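Side-chain contacts in methyltransferase (Streptomyces avermitilis, PDB 3GIW), which probably acts as an S-adenosylmethionine-dependent methyltransferase with a Rossmann-like fold, its substrate not known, and binds S-adenosyl-L-homocysteine: residues R26-I31 with R60-W65; D41-D46 with A218-P223; M66-A71 with H253-T258; G201-E204 with E209-R212. All blocks are in the same frame, centred on the assembly; numbering follows the deposited sequence.

Interaction 1: residues R26-I31 with R60-W65; sequences RIYDYI and RANRDW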
loop_
_atom_site.group_PDB
_atom_site.type_symbol
_atom_site.label_atom_id
_atom_site.label_comp_id
_atom_site.label_asym_id
_atom_site.label_seq_id
_atom_site.Cartn_x
_atom_site.Cartn_y
_atom_site.Cartn_z
ATOM N N ARG A 26 3.326 1.804 -12.176
ATOM C CA ARG A 26 4.489 1.882 -13.043
ATOM C C ARG A 26 5.286 3.182 -12.835
ATOM O O ARG A 26 6.521 3.174 -12.884
ATOM C CB ARG A 26 4.061 1.741 -14.522
ATOM C CG ARG A 26 3.256 0.451 -14.811
ATOM C CD ARG A 26 2.667 0.429 -16.212
ATOM N NE ARG A 26 1.466 -0.430 -16.259
ATOM C CZ ARG A 26 0.807 -0.698 -17.392
ATOM N NH1 ARG A 26 1.220 -0.153 -18.537
ATOM N NH2 ARG A 26 -0.252 -1.496 -17.373
ATOM N N ILE A 27 4.583 4.299 -12.606
ATOM C CA ILE A 27 5.285 5.534 -12.214
ATOM C C ILE A 27 6.058 5.311 -10.913
ATOM O O ILE A 27 7.227 5.708 -10.787
ATOM C CB ILE A 27 4.272 6.710 -12.018
ATOM C CG1 ILE A 27 3.629 7.104 -13.354
ATOM C CG2 ILE A 27 4.953 7.920 -11.352
ATOM C CD1 ILE A 27 2.382 7.991 -13.221
ATOM N N TYR A 28 5.405 4.681 -9.941
ATOM C CA TYR A 28 6.048 4.432 -8.642
ATOM C C TYR A 28 7.321 3.588 -8.865
ATOM O O TYR A 28 8.423 3.905 -8.349
ATOM C CB TYR A 28 5.050 3.730 -7.735
ATOM C CG TYR A 28 5.505 3.398 -6.342
ATOM C CD1 TYR A 28 6.077 2.177 -6.053
ATOM C CD2 TYR A 28 5.279 4.269 -5.281
ATOM C CE1 TYR A 28 6.455 1.859 -4.754
ATOM C CE2 TYR A 28 5.623 3.941 -3.991
ATOM C CZ TYR A 28 6.206 2.740 -3.730
ATOM O OH TYR A 28 6.528 2.451 -2.409
ATOM N N ASP A 29 7.198 2.514 -9.653
ATOM C CA ASP A 29 8.353 1.680 -9.905
ATOM C C ASP A 29 9.487 2.439 -10.607
ATOM O O ASP A 29 10.649 2.282 -10.233
ATOM C CB ASP A 29 7.963 0.431 -10.711
ATOM C CG ASP A 29 8.970 -0.689 -10.592
ATOM O OD1 ASP A 29 9.246 -1.123 -9.465
ATOM O OD2 ASP A 29 9.459 -1.147 -11.635
ATOM N N TYR A 30 9.150 3.234 -11.614
ATOM C CA TYR A 30 10.130 4.092 -12.302
ATOM C C TYR A 30 10.877 4.947 -11.276
ATOM O O TYR A 30 12.117 4.955 -11.224
ATOM C CB TYR A 30 9.447 4.968 -13.350
ATOM C CG TYR A 30 10.346 6.064 -13.853
ATOM C CD1 TYR A 30 11.484 5.765 -14.584
ATOM C CD2 TYR A 30 10.080 7.395 -13.570
ATOM C CE1 TYR A 30 12.316 6.754 -15.036
ATOM C CE2 TYR A 30 10.892 8.406 -14.011
ATOM C CZ TYR A 30 12.025 8.081 -14.758
ATOM O OH TYR A 30 12.890 9.080 -15.208
ATOM N N ILE A 31 10.124 5.650 -10.434
ATOM C CA ILE A 31 10.738 6.584 -9.485
ATOM C C ILE A 31 11.623 5.887 -8.445
ATOM O O ILE A 31 12.648 6.449 -8.099
ATOM C CB ILE A 31 9.643 7.460 -8.832
ATOM C CG1 ILE A 31 8.977 8.392 -9.848
ATOM C CG2 ILE A 31 10.163 8.210 -7.553
ATOM C CD1 ILE A 31 9.852 9.528 -10.445
ATOM N N ARG A 60 10.307 6.249 -1.854
ATOM C CA ARG A 60 11.180 5.323 -1.161
ATOM C C ARG A 60 10.779 5.189 0.332
ATOM O O ARG A 60 10.769 4.071 0.893
ATOM C CB ARG A 60 12.624 5.756 -1.387
ATOM C CG ARG A 60 13.073 5.563 -2.857
ATOM C CD ARG A 60 14.421 6.213 -3.212
ATOM N NE ARG A 60 15.240 5.335 -4.065
ATOM C CZ ARG A 60 15.377 5.399 -5.393
ATOM N NH1 ARG A 60 14.755 6.311 -6.130
ATOM N NH2 ARG A 60 16.161 4.519 -6.007
ATOM N N ALA A 61 10.398 6.302 0.971
ATOM C CA ALA A 61 10.006 6.258 2.358
ATOM C C ALA A 61 8.724 5.446 2.558
ATOM O O ALA A 61 8.546 4.775 3.582
ATOM C CB ALA A 61 9.815 7.707 2.938
ATOM N N ASN A 62 7.802 5.518 1.619
ATOM C CA ASN A 62 6.592 4.703 1.706
ATOM C C ASN A 62 6.920 3.209 1.629
ATOM O O ASN A 62 6.401 2.403 2.427
ATOM C CB ASN A 62 5.593 5.087 0.622
ATOM C CG ASN A 62 4.377 4.164 0.597
ATOM O OD1 ASN A 62 3.463 4.353 1.390
ATOM N ND2 ASN A 62 4.426 3.136 -0.240
ATOM N N ARG A 63 7.822 2.832 0.724
ATOM C CA ARG A 63 8.235 1.432 0.623
ATOM C C ARG A 63 8.927 0.993 1.901
ATOM O O ARG A 63 8.659 -0.128 2.422
ATOM C CB ARG A 63 9.084 1.174 -0.621
ATOM C CG ARG A 63 9.258 -0.345 -0.908
ATOM C CD ARG A 63 7.999 -1.014 -1.442
ATOM N NE ARG A 63 8.159 -2.474 -1.542
ATOM C CZ ARG A 63 7.275 -3.280 -2.135
ATOM N NH1 ARG A 63 6.180 -2.773 -2.705
ATOM N NH2 ARG A 63 7.493 -4.599 -2.158
ATOM N N ASP A 64 9.830 1.804 2.448
ATOM C CA ASP A 64 10.545 1.470 3.676
ATOM C C ASP A 64 9.561 1.292 4.853
ATOM O O ASP A 64 9.715 0.388 5.681
ATOM C CB ASP A 64 11.567 2.567 4.028
ATOM C CG ASP A 64 12.777 2.604 3.090
ATOM O OD1 ASP A 64 13.032 1.633 2.366
ATOM O OD2 ASP A 64 13.475 3.645 3.090
ATOM N N TRP A 65 8.537 2.147 4.894
ATOM C CA TRP A 65 7.492 2.083 5.902
ATOM C C TRP A 65 6.763 0.733 5.803
ATOM O O TRP A 65 6.531 0.092 6.834
ATOM C CB TRP A 65 6.499 3.275 5.787
ATOM C CG TRP A 65 5.412 3.170 6.833
ATOM C CD1 TRP A 65 5.489 3.577 8.108
ATOM C CD2 TRP A 65 4.133 2.539 6.680
ATOM N NE1 TRP A 65 4.332 3.246 8.785
ATOM C CE2 TRP A 65 3.495 2.594 7.925
ATOM C CE3 TRP A 65 3.471 1.928 5.609
ATOM C CZ2 TRP A 65 2.224 2.050 8.131
ATOM C CZ3 TRP A 65 2.237 1.370 5.847
ATOM C CH2 TRP A 65 1.622 1.465 7.073
#
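Y28 reaches across from helix 24-31 and, in the one of its two modelled conformers described here, sets its hydroxyl against N62 and R63 of helix 55-75; all three residues bind S-adenosyl-L-homocysteine in another structure of this protein, and no such ligand is bound here. With CG anti to the backbone N (chi1 -179°), the phenol leaves its helix with OH foremost; the axes of the short segments 26-31 and 60-65 approach to 11.3 Å, at 98°. R60 and I31 form the second focus. The R60 chain, bent at chi3, brings NH1 to the C-terminal end of helix 24-31, where R60 NH1 lies 2.9 Å from I31 O; this approach is tentative, since R60 too has two conformers. N62 ND2 donates to Y28 OH over 3.1 Å, nearly straight at 165°, and the oxygen lies in the amide plane, which stands almost perpendicular to the ring. N62 OD1 is hydrogen-bonded to S199, which probably helps fix the rotation of the amide. With an alanine here, Y28 OH would probably lose this donor and the phenol would be freer to turn. R63 CB lies 3.4 Å from Y28 OH. Helix 39-51 packs against helix 24-31 through contacts to I27 and Y30, and N62 also touches M269 of strand 269-275.

Interaction 2: residues D41-D46 with A218-P223; sequences DKEAGD and AARNMP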
loop_
_atom_site.group_PDB
_atom_site.type_symbol
_atom_site.label_atom_id
_atom_site.label_comp_id
_atom_site.label_asym_id
_atom_site.label_seq_id
_atom_site.Cartn_x
_atom_site.Cartn_y
_atom_site.Cartn_z
ATOM N N ASP A 41 5.117 6.404 -18.528
ATOM C CA ASP A 41 5.340 6.441 -17.067
ATOM C C ASP A 41 6.544 7.294 -16.686
ATOM O O ASP A 41 6.512 8.068 -15.724
ATOM C CB ASP A 41 5.513 5.029 -16.539
ATOM C CG ASP A 41 4.356 4.135 -16.887
ATOM O OD1 ASP A 41 3.211 4.470 -16.508
ATOM O OD2 ASP A 41 4.644 3.101 -17.544
ATOM N N LYS A 42 7.631 7.164 -17.438
ATOM C CA LYS A 42 8.806 8.033 -17.249
ATOM C C LYS A 42 8.467 9.519 -17.461
ATOM O O LYS A 42 8.901 10.390 -16.708
ATOM C CB LYS A 42 9.926 7.619 -18.212
ATOM C CG LYS A 42 11.114 8.553 -18.205
ATOM C CD LYS A 42 12.247 7.925 -19.013
ATOM C CE LYS A 42 13.580 8.548 -18.713
ATOM N NZ LYS A 42 13.599 10.005 -18.789
ATOM N N GLU A 43 7.694 9.826 -18.499
ATOM C CA GLU A 43 7.360 11.211 -18.792
ATOM C C GLU A 43 6.552 11.810 -17.637
ATOM O O GLU A 43 6.790 12.959 -17.223
ATOM C CB GLU A 43 6.558 11.295 -20.089
ATOM C CG GLU A 43 6.213 12.725 -20.581
ATOM C CD GLU A 43 4.959 13.334 -19.957
ATOM O OE1 GLU A 43 4.076 12.602 -19.462
ATOM O OE2 GLU A 43 4.849 14.578 -19.978
ATOM N N ALA A 44 5.578 11.049 -17.139
ATOM C CA ALA A 44 4.798 11.454 -15.967
ATOM C C ALA A 44 5.686 11.650 -14.736
ATOM O O ALA A 44 5.624 12.708 -14.089
ATOM C CB ALA A 44 3.687 10.434 -15.699
ATOM N N GLY A 45 6.509 10.653 -14.399
ATOM C CA GLY A 45 7.363 10.762 -13.219
ATOM C C GLY A 45 8.321 11.937 -13.296
ATOM O O GLY A 45 8.559 12.613 -12.295
ATOM N N ASP A 46 8.902 12.149 -14.477
ATOM C CA ASP A 46 9.831 13.270 -14.676
ATOM C C ASP A 46 9.110 14.625 -14.536
ATOM O O ASP A 46 9.648 15.539 -13.907
ATOM C CB ASP A 46 10.546 13.153 -16.021
ATOM C CG ASP A 46 11.573 12.046 -16.055
ATOM O OD1 ASP A 46 11.921 11.483 -15.007
ATOM O OD2 ASP A 46 12.078 11.767 -17.173
ATOM N N ALA A 218 -4.136 13.943 -12.078
ATOM C CA ALA A 218 -5.486 14.192 -12.632
ATOM C C ALA A 218 -5.433 14.459 -14.132
ATOM O O ALA A 218 -6.297 13.967 -14.857
ATOM C CB ALA A 218 -6.183 15.326 -11.891
ATOM N N ALA A 219 -4.402 15.174 -14.612
ATOM C CA ALA A 219 -4.277 15.496 -16.035
ATOM C C ALA A 219 -4.031 14.259 -16.889
ATOM O O ALA A 219 -4.315 14.238 -18.110
ATOM C CB ALA A 219 -3.166 16.506 -16.242
ATOM N N ARG A 220 -3.553 13.207 -16.248
ATOM C CA ARG A 220 -3.278 11.911 -16.878
ATOM C C ARG A 220 -4.290 10.836 -16.449
ATOM O O ARG A 220 -3.990 9.639 -16.465
ATOM C CB ARG A 220 -1.834 11.499 -16.544
ATOM C CG ARG A 220 -0.789 12.382 -17.206
ATOM C CD ARG A 220 0.609 12.050 -16.682
ATOM N NE ARG A 220 1.631 12.888 -17.301
ATOM C CZ ARG A 220 1.890 14.150 -16.974
ATOM N NH1 ARG A 220 1.164 14.783 -16.060
ATOM N NH2 ARG A 220 2.837 14.821 -17.614
ATOM N N ASN A 221 -5.500 11.285 -16.093
ATOM C CA ASN A 221 -6.628 10.384 -15.822
ATOM C C ASN A 221 -6.462 9.514 -14.568
ATOM O O ASN A 221 -7.027 8.418 -14.486
ATOM C CB ASN A 221 -6.903 9.508 -17.066
ATOM C CG ASN A 221 -8.301 8.901 -17.080
ATOM O OD1 ASN A 221 -9.280 9.547 -16.725
ATOM N ND2 ASN A 221 -8.387 7.643 -17.500
HETATM N N MSE A 222 -5.723 10.020 -13.583
HETATM C CA MSE A 222 -5.555 9.351 -12.298
HETATM C C MSE A 222 -5.845 10.345 -11.178
HETATM O O MSE A 222 -4.953 10.656 -10.380
HETATM C CB MSE A 222 -4.119 8.825 -12.144
HETATM C CG MSE A 222 -3.721 7.790 -13.171
HETATM SE SE MSE A 222 -1.832 7.330 -13.157
HETATM C CE MSE A 222 -1.214 9.043 -14.042
ATOM N N PRO A 223 -7.111 10.796 -11.071
ATOM C CA PRO A 223 -7.348 11.811 -10.040
ATOM C C PRO A 223 -7.119 11.273 -8.618
ATOM O O PRO A 223 -7.318 10.074 -8.337
ATOM C CB PRO A 223 -8.808 12.208 -10.262
ATOM C CG PRO A 223 -9.431 11.007 -10.894
ATOM C CD PRO A 223 -8.341 10.426 -11.789
HETATM O O HOH W 1 2.563 10.520 -19.410
#
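A Schellman motif ends helix 207-219, and from this turn R220 extends to E43 and A44 of helix 39-51. N221, with positive phi, is its C-prime residue, and N221 N bonds to A218 O at 3.1 Å. The R220 chain is extended from CG to NE and delivers the guanidinium side-on to the carboxylate of E43. R220 NH2 lies 3.1 Å from both E43 OE1 and E43 OE2, and R220 NE lies 3.3 Å from E43 OE1. All three hydrogen bonds belong to one salt bridge; the oxygens sit within 5° of the guanidinium plane, the two planes being 25° apart. R220 NE uses the syn lone pair of OE1, whereas R220 NH2 meets both oxygens on the syn side but 23° out of the carboxylate plane. E43 OE1 therefore accepts twice from the arginine, and a water donates to it over 2.6 Å. A44 CA lies over one face of the guanidinium, and A44 CB is 3.6 Å from R220 CD and R220 NE. The remaining nitrogen, R220 NH1, forms a salt bridge with E216, one turn back, so the cation is shared between two carboxylates and its rotation is probably well fixed. The arrangement is a side-on, bidentate arginine-glutamate salt bridge, here tying a helix C-terminus to the flank of another helix.

Interaction 3: residues M66-A71 with H253-T258; sequences MNRAVA and HPDAAT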
loop_
_atom_site.group_PDB
_atom_site.type_symbol
_atom_site.label_atom_id
_atom_site.label_comp_id
_atom_site.label_asym_id
_atom_site.label_seq_id
_atom_site.Cartn_x
_atom_site.Cartn_y
_atom_site.Cartn_z
HETATM N N MSE A 66 6.399 0.315 4.597
HETATM C CA MSE A 66 5.749 -0.992 4.446
HETATM C C MSE A 66 6.616 -2.066 5.090
HETATM O O MSE A 66 6.119 -2.926 5.803
HETATM C CB MSE A 66 5.516 -1.337 2.961
HETATM C CG MSE A 66 4.853 -2.709 2.750
HETATM SE SE MSE A 66 6.071 -4.248 2.652
HETATM C CE MSE A 66 6.463 -4.200 0.805
ATOM N N ASN A 67 7.911 -2.027 4.809
ATOM C CA ASN A 67 8.824 -3.021 5.343
ATOM C C ASN A 67 8.767 -3.034 6.885
ATOM O O ASN A 67 8.682 -4.103 7.499
ATOM C CB ASN A 67 10.279 -2.782 4.902
ATOM C CG ASN A 67 10.516 -2.927 3.400
ATOM O OD1 ASN A 67 9.685 -3.398 2.641
ATOM N ND2 ASN A 67 11.714 -2.563 2.994
ATOM N N ARG A 68 8.820 -1.871 7.533
ATOM C CA ARG A 68 8.796 -1.804 8.987
ATOM C C ARG A 68 7.419 -2.215 9.543
ATOM O O ARG A 68 7.357 -2.893 10.572
ATOM C CB ARG A 68 9.189 -0.406 9.480
ATOM C CG ARG A 68 10.561 0.013 9.055
ATOM C CD ARG A 68 11.081 1.196 9.832
ATOM N NE ARG A 68 10.218 2.375 9.856
ATOM C CZ ARG A 68 10.033 3.206 8.833
ATOM N NH1 ARG A 68 10.650 3.022 7.677
ATOM N NH2 ARG A 68 9.177 4.218 8.946
ATOM N N ALA A 69 6.332 -1.827 8.880
ATOM C CA ALA A 69 4.989 -2.175 9.343
ATOM C C ALA A 69 4.750 -3.691 9.270
ATOM O O ALA A 69 4.219 -4.287 10.228
ATOM C CB ALA A 69 3.927 -1.395 8.600
ATOM N N VAL A 70 5.149 -4.316 8.158
ATOM C CA VAL A 70 4.955 -5.758 8.006
ATOM C C VAL A 70 5.836 -6.524 8.990
ATOM O O VAL A 70 5.366 -7.503 9.622
ATOM C CB VAL A 70 5.193 -6.193 6.546
ATOM C CG1 VAL A 70 5.221 -7.729 6.403
ATOM C CG2 VAL A 70 4.093 -5.580 5.635
ATOM N N ALA A 71 7.083 -6.087 9.180
ATOM C CA ALA A 71 7.945 -6.703 10.189
ATOM C C ALA A 71 7.343 -6.608 11.614
ATOM O O ALA A 71 7.309 -7.600 12.343
ATOM C CB ALA A 71 9.329 -6.070 10.139
ATOM N N HIS A 253 7.968 4.294 13.890
ATOM C CA HIS A 253 8.984 3.298 14.300
ATOM C C HIS A 253 10.267 3.411 13.442
ATOM O O HIS A 253 10.699 2.430 12.803
ATOM C CB HIS A 253 8.410 1.875 14.252
ATOM C CG HIS A 253 7.270 1.628 15.197
ATOM N ND1 HIS A 253 7.179 0.480 15.958
ATOM C CD2 HIS A 253 6.161 2.344 15.475
ATOM C CE1 HIS A 253 6.080 0.524 16.692
ATOM N NE2 HIS A 253 5.453 1.656 16.436
ATOM N N PRO A 254 10.869 4.602 13.391
ATOM C CA PRO A 254 12.031 4.774 12.523
ATOM C C PRO A 254 13.232 3.930 12.994
ATOM O O PRO A 254 13.386 3.691 14.192
ATOM C CB PRO A 254 12.327 6.275 12.636
ATOM C CG PRO A 254 11.822 6.651 13.996
ATOM C CD PRO A 254 10.554 5.837 14.142
ATOM N N ASP A 255 14.034 3.461 12.046
ATOM C CA ASP A 255 15.353 2.882 12.333
ATOM C C ASP A 255 16.347 4.028 12.507
ATOM O O ASP A 255 16.006 5.196 12.299
ATOM C CB ASP A 255 15.834 2.006 11.166
ATOM C CG ASP A 255 14.952 0.810 10.914
ATOM O OD1 ASP A 255 14.509 0.170 11.894
ATOM O OD2 ASP A 255 14.717 0.499 9.722
ATOM N N ALA A 256 17.586 3.696 12.860
ATOM C CA ALA A 256 18.634 4.714 13.037
ATOM C C ALA A 256 18.784 5.664 11.830
ATOM O O ALA A 256 19.080 6.846 12.013
ATOM C CB ALA A 256 19.971 4.055 13.361
ATOM N N ALA A 257 18.558 5.154 10.614
ATOM C CA ALA A 257 18.735 5.947 9.384
ATOM C C ALA A 257 17.429 6.401 8.712
ATOM O O ALA A 257 17.473 7.128 7.715
ATOM C CB ALA A 257 19.576 5.155 8.380
ATOM N N THR A 258 16.277 6.000 9.247
ATOM C CA THR A 258 14.992 6.242 8.570
ATOM C C THR A 258 14.742 7.692 8.111
ATOM O O THR A 258 14.225 7.906 7.004
ATOM C CB THR A 258 13.792 5.789 9.440
ATOM O OG1 THR A 258 13.711 4.357 9.446
ATOM C CG2 THR A 258 12.467 6.397 8.901
HETATM O O HOH W 2 12.948 1.265 7.001
#
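Polar contacts centre on R68, whose guanidinium meets the backbone at H253. R68 NE lies 3.0 Å from H253 O, with the oxygen at the edge of the group, but the hydrogen bond is weak, its N-H...O angle being only 123°. The stronger partner is W252, whose carbonyl takes R68 NH2. The chain bends at chi3 (-54°), which turns the guanidinium out of line with the preceding methylenes. A water accepts from R68 NH1 at 3.0 Å and donates weakly to D255 OD2. The carboxylate itself makes no salt bridge with R68: R68 NE and D255 OD2 are 4.9 Å apart, so, beyond the weak water link, any attraction is probably modest. Segment 253-258 belongs to the loop joining strands 240-248 and 269-275, the two antiparallel strands at one end of the Rossmann-like sheet, and D255 to T258 form a type I beta turn. Within it D255 N donates to T258 OG1 over 2.8 Å. In van der Waals contact, T258 stands over one face of the guanidinium, OG1 3.6 Å above the plane and offset toward its rim, while T258 CG2 lies 3.9 Å from R68 NH2. D255 OD2 approaches the aliphatic R68 CD at 3.7 Å. A methionine in place of R68 would probably leave the carbonyls of W252 and H253 without this donor and T258 without the flat group beneath it.

Interaction 4: residues G201-E204 with E209-R212; sequences GTAE and EVGR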
loop_
_atom_site.group_PDB
_atom_site.type_symbol
_atom_site.label_atom_id
_atom_site.label_comp_id
_atom_site.label_asym_id
_atom_site.label_seq_id
_atom_site.Cartn_x
_atom_site.Cartn_y
_atom_site.Cartn_z
ATOM N N GLY A 201 -2.182 9.390 1.418
ATOM C CA GLY A 201 -1.567 10.591 0.838
ATOM C C GLY A 201 -2.168 11.870 1.436
ATOM O O GLY A 201 -3.394 11.945 1.720
ATOM N N THR A 202 -1.316 12.864 1.679
ATOM C CA THR A 202 -1.708 14.154 2.252
ATOM C C THR A 202 -0.936 15.303 1.572
ATOM O O THR A 202 0.203 15.112 1.175
ATOM C CB THR A 202 -1.463 14.210 3.770
ATOM O OG1 THR A 202 -1.815 15.509 4.272
ATOM C CG2 THR A 202 -0.003 13.898 4.119
ATOM N N ALA A 203 -1.581 16.457 1.424
ATOM C CA ALA A 203 -0.921 17.700 0.984
ATOM C C ALA A 203 -0.533 18.652 2.103
ATOM O O ALA A 203 -0.026 19.745 1.829
ATOM C CB ALA A 203 -1.783 18.453 -0.027
ATOM N N GLU A 204 -0.768 18.276 3.354
ATOM C CA GLU A 204 -0.636 19.244 4.439
ATOM C C GLU A 204 0.778 19.802 4.601
ATOM O O GLU A 204 0.937 20.958 4.993
ATOM C CB GLU A 204 -1.127 18.647 5.758
ATOM C CG GLU A 204 -2.603 18.244 5.761
ATOM C CD GLU A 204 -3.145 18.094 7.161
ATOM O OE1 GLU A 204 -3.578 19.101 7.785
ATOM O OE2 GLU A 204 -3.141 16.947 7.636
ATOM N N GLU A 209 3.622 22.181 -3.837
ATOM C CA GLU A 209 4.341 21.153 -4.634
ATOM C C GLU A 209 3.522 19.855 -4.750
ATOM O O GLU A 209 3.389 19.292 -5.831
ATOM C CB GLU A 209 5.707 20.839 -4.005
ATOM C CG GLU A 209 6.687 22.008 -4.016
ATOM C CD GLU A 209 6.546 22.991 -2.848
ATOM O OE1 GLU A 209 5.754 22.775 -1.897
ATOM O OE2 GLU A 209 7.234 24.054 -2.879
ATOM N N VAL A 210 2.965 19.385 -3.639
ATOM C CA VAL A 210 2.130 18.181 -3.655
ATOM C C VAL A 210 0.826 18.417 -4.415
ATOM O O VAL A 210 0.383 17.544 -5.205
ATOM C CB VAL A 210 1.936 17.602 -2.247
ATOM C CG1 VAL A 210 0.884 16.427 -2.242
ATOM C CG2 VAL A 210 3.280 17.185 -1.737
ATOM N N GLY A 211 0.219 19.593 -4.240
ATOM C CA GLY A 211 -0.949 19.946 -5.070
ATOM C C GLY A 211 -0.662 19.899 -6.550
ATOM O O GLY A 211 -1.474 19.392 -7.332
ATOM N N ARG A 212 0.468 20.458 -6.972
ATOM C CA ARG A 212 0.846 20.417 -8.377
ATOM C C ARG A 212 1.041 18.974 -8.869
ATOM O O ARG A 212 0.606 18.627 -9.984
ATOM C CB ARG A 212 2.110 21.270 -8.618
ATOM C CG ARG A 212 1.881 22.780 -8.518
ATOM C CD ARG A 212 1.186 23.285 -9.756
ATOM N NE ARG A 212 2.102 23.264 -10.899
ATOM C CZ ARG A 212 1.842 23.777 -12.102
ATOM N NH1 ARG A 212 0.691 24.400 -12.347
ATOM N NH2 ARG A 212 2.748 23.699 -13.069
#
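V210, in the first turns of helix 207-219, packs against T202 and A203 in the loop that leads from strand 195-201 into that helix, a strand-loop-helix connection of the Rossmann-like fold. The loop opens with an ST turn: T202 OG1 accepts from E204 N over 3.1 Å at 169°, and the same hydroxyl is also hydrogen-bonded to the backbone carbonyl of R227. V210 CB is directed toward the loop; the backbones are nearest at A203 CA and V210 CA, 5.6 Å apart. At CB the side chain branches. CG1 lies anti to the backbone N (chi1 172°), and this methyl makes the contact with the loop. It meets backbone and side chain together: A203 CA is 3.9 Å from V210 CG1, and A203 CB is 4.0 Å from V210 CG1. Beyond the two segments the valine touches W52 and L226, and an unidentified ligand lies about 4 Å from its side chain. The contact with the loop is thus made by van der Waals packing of CG1 on A203 and on the backbone carbonyl of T202. There, T202 O approaches V210 CG1 to 3.7 Å.

How the interactions relate
Interaction 1 lies in the cofactor site, and the centres of the others lie 15 to 16 Å from its own. It touches interaction 2 directly: Y30 OH is 2.6 Å from D46 OD1, a probable hydrogen bond, and I27 CD1 packs 3.7 Å from A44 CB, so helix 24-31 joins interaction 1 to helix 39-51 of interaction 2. Interaction 3 continues along helix 55-75, its R68 side chain about 9 Å from those of N62 and R63. Interactions 2 and 4 share helix 207-219, one at its C-terminal end and the other in its early turns. The side chains of Y28 and V210 each lie about 4 Å from an unidentified ligand. Interactions 2 and 3 are the most widely separated, with centres about 29 Å apart.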